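Local coordinates for protein CrataBL (Crataeva tapia, PDB 4IHZ) that inhibits trypsin and probably factor Xa more strongly, and probably binds glucose and N-acetylglucosamine as a beta-trefoil bark lectin, at residues K122-P127 against T131-V136. Numbering follows the deposited sequence.
Sequences KLVHCP and TPCRDV
Arg134 N bonds to His125 O at 2.8 Å, and His125 N returns the bond to Arg134 O, making these two a hydrogen-bonded pair in an antiparallel beta hairpin of the Kunitz-type beta-trefoil. One face of the hairpin carries a salt bridge in which Lys122 NZ is 3.0 Å from Asp135 OD1, met on the syn side though 31° out of the carboxylate plane; the bond to OD2 is weak. With chi1 at 65°, the lysine chain leaves between its backbone N and carbonyl carbon, is extended beyond CG and crosses the aspartate obliquely, with CD and CE also touching OD1. Glu115 on the adjoining strand 112-117 adds a long, weak ion pair to NZ. Val124 lies beside Asp135, both pointing the same way, and its CG1 comes 3.3 Å from Asp135 OD1.

The strands are also zipped by Val136 N, 2.8 Å from Leu123 O. Between the same two residues a water takes the place of the return bond, accepting from Leu123 N and donating to Val136 O. On the other face of the sheet, the His125 ring turns from Arg134 toward strand 112-117, where it meets Phe112 edge-to-face, and NE2 bonds to Gly109 O.

Just past the His125–Arg134 pair, the Cys126–Cys133 disulfide closes the loop end of the hairpin covalently. Val124 CG2 packs against Cys133 CB at 3.6 Å, on the same face as the salt bridge. On the His125 and Arg134 face, Pro127 and Arg134 cross at about a right angle, and Pro127 CG reaches the guanidinium obliquely, 3.7 Å from Arg134 NH1.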
loop_
_atom_site.group_PDB
_atom_site.type_symbol
_atom_site.label_atom_id
_atom_site.label_comp_id
_atom_site.label_asym_id
_atom_site.label_seq_id
_atom_site.Cartn_x
_atom_site.Cartn_y
_atom_site.Cartn_z
ATOM N N LYS A 122 20.512 -7.949 -13.899
ATOM C CA LYS A 122 19.316 -8.728 -13.702
ATOM C C LYS A 122 18.758 -8.410 -12.323
ATOM O O LYS A 122 19.478 -7.964 -11.419
ATOM C CB LYS A 122 19.605 -10.219 -13.803
ATOM C CG LYS A 122 20.512 -10.770 -12.717
ATOM C CD LYS A 122 20.764 -12.247 -12.921
ATOM C CE LYS A 122 21.772 -12.733 -11.879
ATOM N NZ LYS A 122 22.037 -14.203 -12.006
ATOM N N LEU A 123 17.455 -8.600 -12.183
ATOM C CA LEU A 123 16.817 -8.574 -10.866
ATOM C C LEU A 123 16.743 -9.984 -10.324
ATOM O O LEU A 123 16.519 -10.961 -11.073
ATOM C CB LEU A 123 15.388 -8.006 -10.971
ATOM C CG LEU A 123 15.265 -6.566 -11.430
ATOM C CD1 LEU A 123 13.740 -6.237 -11.410
ATOM C CD2 LEU A 123 16.019 -5.650 -10.513
ATOM N N VAL A 124 16.943 -10.109 -9.007
ATOM C CA VAL A 124 16.770 -11.393 -8.338
ATOM C C VAL A 124 15.875 -11.138 -7.131
ATOM O O VAL A 124 15.817 -10.015 -6.611
ATOM C CB VAL A 124 18.140 -12.027 -7.905
ATOM C CG1 VAL A 124 19.069 -12.138 -9.121
ATOM C CG2 VAL A 124 18.763 -11.202 -6.787
ATOM N N HIS A 125 15.180 -12.167 -6.684
ATOM C CA HIS A 125 14.407 -12.028 -5.449
ATOM C C HIS A 125 15.053 -12.967 -4.442
ATOM O O HIS A 125 15.424 -14.077 -4.798
ATOM C CB HIS A 125 12.953 -12.413 -5.667
ATOM C CG HIS A 125 12.136 -12.308 -4.420
ATOM N ND1 HIS A 125 11.750 -13.414 -3.690
ATOM C CD2 HIS A 125 11.681 -11.227 -3.743
ATOM C CE1 HIS A 125 11.066 -13.019 -2.628
ATOM N NE2 HIS A 125 11.034 -11.695 -2.623
ATOM N N CYS A 126 15.144 -12.524 -3.193
ATOM C CA CYS A 126 15.931 -13.259 -2.197
ATOM C C CYS A 126 15.016 -13.586 -1.057
ATOM O O CYS A 126 14.742 -12.735 -0.220
ATOM C CB CYS A 126 17.102 -12.413 -1.706
ATOM S SG CYS A 126 18.206 -11.905 -3.054
ATOM N N PRO A 127 14.522 -14.830 -1.030
ATOM C CA PRO A 127 13.699 -15.229 0.089
ATOM C C PRO A 127 14.419 -14.913 1.422
ATOM O O PRO A 127 15.613 -15.212 1.593
ATOM C CB PRO A 127 13.474 -16.718 -0.171
ATOM C CG PRO A 127 13.693 -16.866 -1.656
ATOM C CD PRO A 127 14.827 -15.962 -1.922
ATOM N N THR A 131 20.762 -15.191 0.486
ATOM C CA THR A 131 21.053 -16.009 -0.649
ATOM C C THR A 131 20.731 -17.462 -0.298
ATOM O O THR A 131 20.666 -17.817 0.894
ATOM C CB THR A 131 22.526 -15.833 -1.068
ATOM O OG1 THR A 131 23.363 -16.000 0.077
ATOM C CG2 THR A 131 22.745 -14.421 -1.569
ATOM N N PRO A 132 20.531 -18.317 -1.313
ATOM C CA PRO A 132 20.537 -18.051 -2.757
ATOM C C PRO A 132 19.295 -17.285 -3.132
ATOM O O PRO A 132 18.270 -17.383 -2.461
ATOM C CB PRO A 132 20.422 -19.448 -3.376
ATOM C CG PRO A 132 20.839 -20.377 -2.297
ATOM C CD PRO A 132 20.354 -19.750 -1.031
ATOM N N CYS A 133 19.399 -16.546 -4.221
ATOM C CA CYS A 133 18.276 -15.761 -4.691
ATOM C C CYS A 133 17.783 -16.404 -5.987
ATOM O O CYS A 133 18.489 -17.194 -6.608
ATOM C CB CYS A 133 18.722 -14.319 -4.928
ATOM S SG CYS A 133 19.463 -13.493 -3.498
ATOM N N ARG A 134 16.573 -16.047 -6.416
ATOM C CA ARG A 134 16.034 -16.565 -7.655
ATOM C C ARG A 134 16.019 -15.469 -8.703
ATOM O O ARG A 134 15.535 -14.376 -8.447
ATOM C CB ARG A 134 14.600 -17.056 -7.442
ATOM C CG ARG A 134 14.529 -18.404 -6.723
ATOM C CD ARG A 134 13.122 -18.906 -6.624
ATOM N NE ARG A 134 13.072 -20.119 -5.797
ATOM C CZ ARG A 134 12.550 -20.197 -4.571
ATOM N NH1 ARG A 134 11.994 -19.146 -3.971
ATOM N NH2 ARG A 134 12.597 -21.371 -3.933
ATOM N N ASP A 135 16.510 -15.775 -9.891
ATOM C CA ASP A 135 16.546 -14.787 -10.975
ATOM C C ASP A 135 15.121 -14.460 -11.418
ATOM O O ASP A 135 14.283 -15.335 -11.577
ATOM C CB ASP A 135 17.339 -15.337 -12.178
ATOM C CG ASP A 135 18.857 -15.422 -11.922
ATOM O OD1 ASP A 135 19.368 -14.947 -10.893
ATOM O OD2 ASP A 135 19.549 -15.986 -12.782
ATOM N N VAL A 136 14.867 -13.178 -11.647
ATOM C CA VAL A 136 13.565 -12.742 -12.144
ATOM C C VAL A 136 13.614 -12.684 -13.664
ATOM O O VAL A 136 14.552 -12.116 -14.256
ATOM C CB VAL A 136 13.244 -11.356 -11.601
ATOM C CG1 VAL A 136 12.007 -10.795 -12.304
ATOM C CG2 VAL A 136 12.985 -11.479 -10.082
HETATM O O HOH W 1 15.881 -9.615 -14.305
#